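Local structure of putative glycosyltransferase (GalT1) (5HEA) at residues A[26-31]-A[57-62]; A[110-115]-A[142-147]; A[122-125]-A[130-133]. The protein probably transfers sugar units from a nucleotide-activated donor to an acceptor through its GT-A-type glycosyltransferase domain, which this C-terminal part of the protein carries. One frame throughout, in Å; residues are numbered along the deposited sequence.

Contact 1: A[26-31]-A[57-62]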
loop_
_atom_site.group_PDB
_atom_site.type_symbol
_atom_site.label_atom_id
_atom_site.label_comp_id
_atom_site.label_asym_id
_atom_site.label_seq_id
_atom_site.Cartn_x
_atom_site.Cartn_y
_atom_site.Cartn_z
ATOM N N SER A 26 20.579 -35.915 13.067
ATOM C CA SER A 26 22.030 -35.754 13.241
ATOM C C SER A 26 22.397 -34.984 14.521
ATOM O O SER A 26 23.439 -35.243 15.122
ATOM C CB SER A 26 22.679 -35.120 12.003
ATOM O OG SER A 26 22.463 -33.722 11.968
ATOM N N LEU A 27 21.532 -34.070 14.958
ATOM C CA LEU A 27 21.773 -33.319 16.196
ATOM C C LEU A 27 21.500 -34.113 17.472
ATOM O O LEU A 27 22.267 -34.047 18.434
ATOM C CB LEU A 27 20.937 -32.028 16.229
ATOM C CG LEU A 27 21.261 -30.964 15.181
ATOM C CD1 LEU A 27 20.287 -29.772 15.289
ATOM C CD2 LEU A 27 22.680 -30.498 15.361
ATOM N N LEU A 28 20.391 -34.840 17.498
ATOM C CA LEU A 28 20.071 -35.667 18.657
ATOM C C LEU A 28 21.099 -36.783 18.889
ATOM O O LEU A 28 21.242 -37.267 20.010
ATOM C CB LEU A 28 18.664 -36.241 18.525
ATOM C CG LEU A 28 17.551 -35.190 18.573
ATOM C CD1 LEU A 28 16.173 -35.847 18.475
ATOM C CD2 LEU A 28 17.668 -34.354 19.843
ATOM N N ARG A 29 21.820 -37.174 17.838
ATOM C CA ARG A 29 22.902 -38.153 17.961
ATOM C C ARG A 29 24.242 -37.564 18.412
ATOM O O ARG A 29 25.271 -38.228 18.288
ATOM C CB ARG A 29 23.131 -38.873 16.629
ATOM C CG ARG A 29 22.026 -39.843 16.234
ATOM C CD ARG A 29 22.436 -40.643 15.009
ATOM N NE ARG A 29 22.928 -39.790 13.925
ATOM C CZ ARG A 29 22.260 -39.544 12.797
ATOM N NH1 ARG A 29 21.068 -40.096 12.594
ATOM N NH2 ARG A 29 22.788 -38.756 11.868
ATOM N N GLN A 30 24.249 -36.334 18.921
ATOM C CA GLN A 30 25.510 -35.711 19.331
ATOM C C GLN A 30 26.123 -36.418 20.531
ATOM O O GLN A 30 25.424 -36.739 21.491
ATOM C CB GLN A 30 25.326 -34.224 19.648
ATOM C CG GLN A 30 25.208 -33.358 18.423
ATOM C CD GLN A 30 26.360 -33.570 17.467
ATOM O OE1 GLN A 30 27.512 -33.240 17.778
ATOM N NE2 GLN A 30 26.066 -34.137 16.301
ATOM N N THR A 31 27.434 -36.645 20.472
ATOM C CA THR A 31 28.173 -37.216 21.598
ATOM C C THR A 31 28.218 -36.249 22.781
ATOM O O THR A 31 28.323 -36.671 23.935
ATOM C CB THR A 31 29.614 -37.609 21.192
ATOM O OG1 THR A 31 30.315 -36.455 20.724
ATOM C CG2 THR A 31 29.590 -38.632 20.081
ATOM N N LYS A 57 8.194 -33.786 21.019
ATOM C CA LYS A 57 7.512 -34.746 21.880
ATOM C C LYS A 57 8.417 -35.889 22.339
ATOM O O LYS A 57 8.148 -36.509 23.360
ATOM C CB LYS A 57 6.264 -35.304 21.189
ATOM C CG LYS A 57 5.168 -34.275 20.986
ATOM C CD LYS A 57 4.017 -34.821 20.154
ATOM C CE LYS A 57 2.944 -33.746 19.968
ATOM N NZ LYS A 57 1.804 -34.205 19.126
ATOM N N ILE A 58 9.488 -36.166 21.599
ATOM C CA ILE A 58 10.334 -37.317 21.933
ATOM C C ILE A 58 11.717 -36.978 22.508
ATOM O O ILE A 58 12.484 -37.873 22.846
ATOM C CB ILE A 58 10.468 -38.307 20.746
ATOM C CG1 ILE A 58 10.961 -37.596 19.485
ATOM C CG2 ILE A 58 9.138 -39.013 20.483
ATOM C CD1 ILE A 58 12.465 -37.673 19.278
ATOM N N ASP A 59 12.032 -35.696 22.622
ATOM C CA ASP A 59 13.298 -35.291 23.225
ATOM C C ASP A 59 13.124 -33.926 23.855
ATOM O O ASP A 59 12.839 -32.943 23.162
ATOM C CB ASP A 59 14.426 -35.271 22.187
ATOM C CG ASP A 59 15.817 -35.260 22.822
ATOM O OD1 ASP A 59 16.060 -34.458 23.750
ATOM O OD2 ASP A 59 16.674 -36.068 22.396
ATOM N N ASN A 60 13.294 -33.860 25.173
ATOM C CA ASN A 60 13.023 -32.628 25.902
ATOM C C ASN A 60 14.122 -31.566 25.801
ATOM O O ASN A 60 14.007 -30.492 26.392
ATOM C CB ASN A 60 12.657 -32.916 27.364
ATOM C CG ASN A 60 13.831 -33.412 28.182
ATOM O OD1 ASN A 60 14.890 -33.736 27.648
ATOM N ND2 ASN A 60 13.639 -33.485 29.492
ATOM N N ARG A 61 15.176 -31.858 25.042
ATOM C CA ARG A 61 16.204 -30.854 24.768
ATOM C C ARG A 61 15.737 -29.929 23.642
ATOM O O ARG A 61 16.315 -28.868 23.411
ATOM C CB ARG A 61 17.548 -31.521 24.440
ATOM C CG ARG A 61 18.196 -32.186 25.665
ATOM C CD ARG A 61 19.415 -33.044 25.311
ATOM N NE ARG A 61 19.067 -34.149 24.425
ATOM C CZ ARG A 61 19.940 -35.018 23.921
ATOM N NH1 ARG A 61 21.235 -34.919 24.202
ATOM N NH2 ARG A 61 19.519 -35.986 23.120
ATOM N N ILE A 62 14.669 -30.328 22.957
ATOM C CA ILE A 62 14.134 -29.526 21.859
ATOM C C ILE A 62 13.060 -28.549 22.329
ATOM O O ILE A 62 12.050 -28.954 22.911
ATOM C CB ILE A 62 13.549 -30.406 20.744
ATOM C CG1 ILE A 62 14.637 -31.287 20.133
ATOM C CG2 ILE A 62 12.890 -29.539 19.684
ATOM C CD1 ILE A 62 14.209 -31.980 18.864
HETATM O O HOH W 1 22.746 -36.549 21.961
#
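A water links Leu28 to Arg61: it donates to Leu28 O at 2.6 Å and to Gln30 O, and accepts from Arg61 NH1. The two carbonyls lie where the chain leaves helix 20-28, so a cation is brought up to the C-terminal end of that helix through water. Arg61 NH2 comes near Leu28 O as well, but only to 3.8 Å and obliquely. Asp59 fixes the orientation of the guanidinium. Side-on, Arg61 NE meets Asp59 OD1 at 3.1 Å and Arg61 NH2 forms a salt bridge with Asp59 OD2 at 2.9 Å, both almost straight, in the guanidinium plane and on the syn lone pairs. The remaining anti lone pair of Asp59 OD1 takes the backbone N of Arg61, an Asx turn within the type I beta turn 59-62.

This turn leads from helix 48-58 into strand 62-66, at the edge of the parallel part of the sheet, where helices 20-28 and 48-58 belong to successive beta-alpha-beta crossovers of the GT-A fold. Leu28 approaches Asp59 from the opposite direction and sets its CD2 3.2 Å from Asp59 OD2, a close meeting of methyl and carboxylate; the same methyl touches Ile62 CD1, while Leu28 CD1 reaches Ile58 CD1 at 4.2 Å. Asp59 places its carboxylate there with CG anti to the backbone N (chi1 -163°), and a bend at chi3 turns Arg61 back to clasp it. Arg61 NH1 also bonds Lys33 O, and Tyr55 packs on both Leu28 and Ile62.

Contact 2: A[110-115]-A[142-147]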
loop_
_atom_site.group_PDB
_atom_site.type_symbol
_atom_site.label_atom_id
_atom_site.label_comp_id
_atom_site.label_asym_id
_atom_site.label_seq_id
_atom_site.Cartn_x
_atom_site.Cartn_y
_atom_site.Cartn_z
ATOM N N VAL A 110 37.275 -24.810 24.857
ATOM C CA VAL A 110 37.558 -24.902 26.292
ATOM C C VAL A 110 39.019 -25.264 26.616
ATOM O O VAL A 110 39.643 -24.643 27.481
ATOM C CB VAL A 110 36.554 -25.867 26.985
ATOM C CG1 VAL A 110 37.025 -26.238 28.372
ATOM C CG2 VAL A 110 35.172 -25.221 27.037
ATOM N N ASP A 111 39.581 -26.234 25.903
ATOM C CA ASP A 111 40.964 -26.624 26.157
ATOM C C ASP A 111 41.953 -25.520 25.802
ATOM O O ASP A 111 43.071 -25.484 26.319
ATOM C CB ASP A 111 41.335 -27.898 25.394
ATOM C CG ASP A 111 40.594 -29.124 25.900
ATOM O OD1 ASP A 111 39.888 -29.022 26.927
ATOM O OD2 ASP A 111 40.736 -30.198 25.273
ATOM N N ASN A 112 41.559 -24.624 24.911
ATOM C CA ASN A 112 42.482 -23.576 24.477
ATOM C C ASN A 112 42.276 -22.218 25.130
ATOM O O ASN A 112 43.067 -21.291 24.923
ATOM C CB ASN A 112 42.463 -23.448 22.959
ATOM C CG ASN A 112 43.138 -24.613 22.286
ATOM O OD1 ASN A 112 44.360 -24.741 22.339
ATOM N ND2 ASN A 112 42.351 -25.477 21.654
ATOM N N GLY A 113 41.225 -22.105 25.929
ATOM C CA GLY A 113 40.887 -20.838 26.546
ATOM C C GLY A 113 40.480 -19.816 25.501
ATOM O O GLY A 113 40.735 -18.621 25.648
ATOM N N SER A 114 39.858 -20.282 24.426
ATOM C CA SER A 114 39.391 -19.378 23.376
ATOM C C SER A 114 37.980 -18.904 23.671
ATOM O O SER A 114 37.298 -19.471 24.511
ATOM C CB SER A 114 39.404 -20.083 22.023
ATOM O OG SER A 114 40.725 -20.265 21.572
ATOM N N ASP A 115 37.528 -17.883 22.952
ATOM C CA ASP A 115 36.176 -17.368 23.137
ATOM C C ASP A 115 35.243 -17.906 22.063
ATOM O O ASP A 115 34.023 -17.866 22.210
ATOM C CB ASP A 115 36.205 -15.853 23.073
ATOM C CG ASP A 115 37.139 -15.256 24.123
ATOM O OD1 ASP A 115 38.115 -14.579 23.745
ATOM O OD2 ASP A 115 36.905 -15.491 25.325
ATOM N N CYS A 142 44.767 -27.762 13.562
ATOM C CA CYS A 142 44.089 -26.940 14.539
ATOM C C CYS A 142 45.082 -25.836 14.853
ATOM O O CYS A 142 46.288 -26.059 14.770
ATOM C CB CYS A 142 43.772 -27.769 15.784
ATOM S SG CYS A 142 42.902 -26.863 17.077
ATOM N N LYS A 143 44.594 -24.647 15.186
ATOM C CA LYS A 143 45.467 -23.512 15.490
ATOM C C LYS A 143 44.706 -22.470 16.298
ATOM O O LYS A 143 43.501 -22.280 16.094
ATOM C CB LYS A 143 45.981 -22.871 14.195
ATOM C CG LYS A 143 47.159 -21.928 14.392
ATOM C CD LYS A 143 47.619 -21.343 13.068
ATOM C CE LYS A 143 48.848 -20.452 13.247
ATOM N NZ LYS A 143 48.584 -19.268 14.123
ATOM N N ASN A 144 45.408 -21.817 17.221
ATOM C CA ASN A 144 44.877 -20.672 17.944
ATOM C C ASN A 144 45.270 -19.406 17.205
ATOM O O ASN A 144 46.402 -19.290 16.757
ATOM C CB ASN A 144 45.441 -20.622 19.370
ATOM C CG ASN A 144 44.873 -21.704 20.257
ATOM O OD1 ASN A 144 43.801 -22.240 19.983
ATOM N ND2 ASN A 144 45.588 -22.037 21.326
ATOM N N TYR A 145 44.334 -18.470 17.065
ATOM C CA TYR A 145 44.610 -17.217 16.362
ATOM C C TYR A 145 44.315 -16.006 17.229
ATOM O O TYR A 145 43.353 -16.002 18.001
ATOM C CB TYR A 145 43.748 -17.086 15.101
ATOM C CG TYR A 145 44.015 -18.110 14.028
ATOM C CD1 TYR A 145 44.928 -17.854 13.009
ATOM C CD2 TYR A 145 43.341 -19.327 14.017
ATOM C CE1 TYR A 145 45.169 -18.788 12.017
ATOM C CE2 TYR A 145 43.577 -20.263 13.028
ATOM C CZ TYR A 145 44.489 -19.989 12.032
ATOM O OH TYR A 145 44.730 -20.925 11.051
ATOM N N THR A 146 45.126 -14.962 17.072
ATOM C CA THR A 146 44.742 -13.650 17.557
ATOM C C THR A 146 43.692 -13.142 16.585
ATOM O O THR A 146 43.558 -13.666 15.473
ATOM C CB THR A 146 45.914 -12.651 17.527
ATOM O OG1 THR A 146 46.276 -12.406 16.161
ATOM C CG2 THR A 146 47.128 -13.191 18.291
ATOM N N ILE A 147 42.962 -12.103 16.971
ATOM C CA ILE A 147 41.936 -11.578 16.073
ATOM C C ILE A 147 42.576 -11.015 14.802
ATOM O O ILE A 147 42.070 -11.230 13.710
ATOM C CB ILE A 147 41.043 -10.526 16.751
ATOM C CG1 ILE A 147 40.511 -11.075 18.074
ATOM C CG2 ILE A 147 39.900 -10.111 15.820
ATOM C CD1 ILE A 147 39.962 -12.504 17.983
#
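The Schellman motif that closes helix 101-110 sets Asn112 against Asn144 of strand 142-146. Gly113, with its positive phi of 66°, turns the chain out of the helix, and the preceding Asn112 projects its side chain at the strand. Asn144 ND2 donates to Asn112 OD1 over 3.1 Å, with a bent N-H...O angle of 152°. The acceptor lies near the amide plane of Asn144, yet the donor stands above the carbonyl plane of Asn112 and does not follow a lone pair, and the two amide planes are turned 83° apart. Asn144 OD1 meanwhile rests over the root of the other side chain, 3.4 Å from Asn112 CG and 3.5 Å from Asn112 CB. The two carboxamide oxygens, Asn112 OD1 and Asn144 OD1, also lie 3.5 Å apart; as both are acceptors, they form no bond.

What fixes the rotation of each amide lies outside the pair. Asn112 ND2 turns back to bond Ala108 O in the last turn of its own helix, leaving OD1 to face the strand, while Asn144 OD1 is bonded to Thr206 OG1. The same threonine hydroxyl bonds Ser114 OG, which also receives Gln204 NE2, so strand 204-217 supplies the polar second shell of the contact. That strand pairs antiparallel with 142-146 through backbone bonds of Lys143 with Phe207 and Tyr145 with Ile205, and parallel with strand 116-125, into which the loop after Gly113 runs. Ser114 OG itself stays 4.0 Å from Asn144 OD1. Just beyond Asn144, Thr146 serves as N-cap of helix 147-150, its OG1 bonded to Glu149 N.

Contact 3: A[122-125]-A[130-133]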
loop_
_atom_site.group_PDB
_atom_site.type_symbol
_atom_site.label_atom_id
_atom_site.label_comp_id
_atom_site.label_asym_id
_atom_site.label_seq_id
_atom_site.Cartn_x
_atom_site.Cartn_y
_atom_site.Cartn_z
ATOM N N ASN A 122 32.199 -29.910 4.832
ATOM C CA ASN A 122 32.255 -30.606 3.558
ATOM C C ASN A 122 30.867 -30.429 2.976
ATOM O O ASN A 122 29.997 -29.861 3.631
ATOM C CB ASN A 122 32.632 -32.081 3.749
ATOM C CG ASN A 122 34.134 -32.291 3.809
ATOM O OD1 ASN A 122 34.885 -31.581 3.147
ATOM N ND2 ASN A 122 34.580 -33.256 4.608
ATOM N N SER A 123 30.648 -30.876 1.753
ATOM C CA SER A 123 29.343 -30.668 1.140
ATOM C C SER A 123 28.658 -31.976 0.752
ATOM O O SER A 123 29.307 -33.019 0.611
ATOM C CB SER A 123 29.445 -29.719 -0.056
ATOM O OG SER A 123 30.393 -30.191 -0.986
ATOM N N PHE A 124 27.335 -31.909 0.627
ATOM C CA PHE A 124 26.530 -33.012 0.130
ATOM C C PHE A 124 25.697 -32.500 -1.034
ATOM O O PHE A 124 24.924 -31.559 -0.880
ATOM C CB PHE A 124 25.618 -33.566 1.221
ATOM C CG PHE A 124 24.830 -34.782 0.797
ATOM C CD1 PHE A 124 25.460 -36.004 0.617
ATOM C CD2 PHE A 124 23.459 -34.700 0.579
ATOM C CE1 PHE A 124 24.739 -37.129 0.230
ATOM C CE2 PHE A 124 22.729 -35.822 0.197
ATOM C CZ PHE A 124 23.369 -37.036 0.024
ATOM N N ASN A 125 25.886 -33.115 -2.200
ATOM C CA ASN A 125 25.196 -32.737 -3.428
ATOM C C ASN A 125 23.865 -33.475 -3.447
ATOM O O ASN A 125 23.853 -34.678 -3.650
ATOM C CB ASN A 125 26.063 -33.157 -4.627
ATOM C CG ASN A 125 25.425 -32.840 -5.993
ATOM O OD1 ASN A 125 24.207 -32.832 -6.157
ATOM N ND2 ASN A 125 26.273 -32.599 -6.984
ATOM N N SER A 130 25.613 -37.383 -3.283
ATOM C CA SER A 130 27.011 -37.752 -3.082
ATOM C C SER A 130 27.754 -36.698 -2.266
ATOM O O SER A 130 27.526 -35.500 -2.422
ATOM C CB SER A 130 27.713 -37.956 -4.425
ATOM O OG SER A 130 27.664 -36.765 -5.187
ATOM N N PHE A 131 28.636 -37.160 -1.386
ATOM C CA PHE A 131 29.446 -36.260 -0.585
ATOM C C PHE A 131 30.604 -35.740 -1.404
ATOM O O PHE A 131 31.165 -36.449 -2.240
ATOM C CB PHE A 131 30.004 -36.980 0.635
ATOM C CG PHE A 131 28.980 -37.303 1.672
ATOM C CD1 PHE A 131 28.699 -36.400 2.683
ATOM C CD2 PHE A 131 28.319 -38.524 1.656
ATOM C CE1 PHE A 131 27.756 -36.701 3.662
ATOM C CE2 PHE A 131 27.380 -38.840 2.624
ATOM C CZ PHE A 131 27.096 -37.926 3.634
ATOM N N LEU A 132 30.967 -34.493 -1.148
ATOM C CA LEU A 132 32.220 -33.954 -1.632
ATOM C C LEU A 132 33.117 -33.724 -0.414
ATOM O O LEU A 132 32.869 -32.824 0.392
ATOM C CB LEU A 132 31.977 -32.656 -2.394
ATOM C CG LEU A 132 33.244 -31.994 -2.937
ATOM C CD1 LEU A 132 33.928 -32.930 -3.931
ATOM C CD2 LEU A 132 32.922 -30.643 -3.564
ATOM N N PHE A 133 34.136 -34.563 -0.256
ATOM C CA PHE A 133 35.026 -34.444 0.891
ATOM C C PHE A 133 36.209 -33.548 0.561
ATOM O O PHE A 133 37.321 -34.025 0.359
ATOM C CB PHE A 133 35.509 -35.815 1.346
ATOM C CG PHE A 133 34.413 -36.691 1.873
ATOM C CD1 PHE A 133 33.803 -36.402 3.083
ATOM C CD2 PHE A 133 34.001 -37.815 1.165
ATOM C CE1 PHE A 133 32.792 -37.215 3.577
ATOM C CE2 PHE A 133 33.001 -38.631 1.654
ATOM C CZ PHE A 133 32.392 -38.330 2.863
HETATM O O HOH W 2 32.962 -29.851 -0.013
#
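Asn122 lies across the end of the hairpin partner strand: its CB sits 3.4 Å from Leu132 O, and its CG stands 3.7 Å from both Leu132 O and Phe133 CA. At the tip, Asn122 OD1 lies 3.5 Å from Phe133 C and is bonded to Ile135 N further on, while Asn122 ND2 meets Phe133 CD1 at 3.6 Å, in the plane of the ring at its edge. Amide and ring planes stand nearly perpendicular. Beyond it the antiparallel ladder takes over. Ser123 and Leu132 exchange two backbone bonds, the shorter being Leu132 N to Ser123 O at 2.8 Å, and Asn125 and Ser130 do the same. Between them Phe124 and Phe131 form a non-hydrogen-bonded pair whose rings make an edge-to-face stack: Phe124 CD1 stands 3.7 Å above the centre of the Phe131 ring, with the planes at 59°. On the Ser123 and Leu132 face, a water bridges Ser123 OG and Leu132 O. Residues 122-125, the end of strand 116-125, thus lie between the hairpin mate 130-132 and strand 204-217, whose Tyr213, Tyr215 and Gln217 bond the backbone of Asn122 and Phe124 and whose Tyr214 ring packs edge-to-face with Phe131.

In the fold
Contact 1 comes first along the chain; contact 3 is nested inside the loop that contact 2 closes. Their centres are 24 to 28 Å apart and none touches another, contacts 1 and 3 coming closest with nearest atoms about 9 Å apart. All lie within the glycosyltransferase family 2 range and are built on or beside one mixed sheet. Contact 1 joins helices 20-28 and 48-58 in the nucleotide-binding half of a GT-A fold, but at the strand-entry end, away from the strand C-terminal ends where nucleotides generally bind. Contacts 2 and 3 belong to the later strands, both leaning on strand 204-217 at well-separated places, with strand 142-146 following 130-132 in the chain.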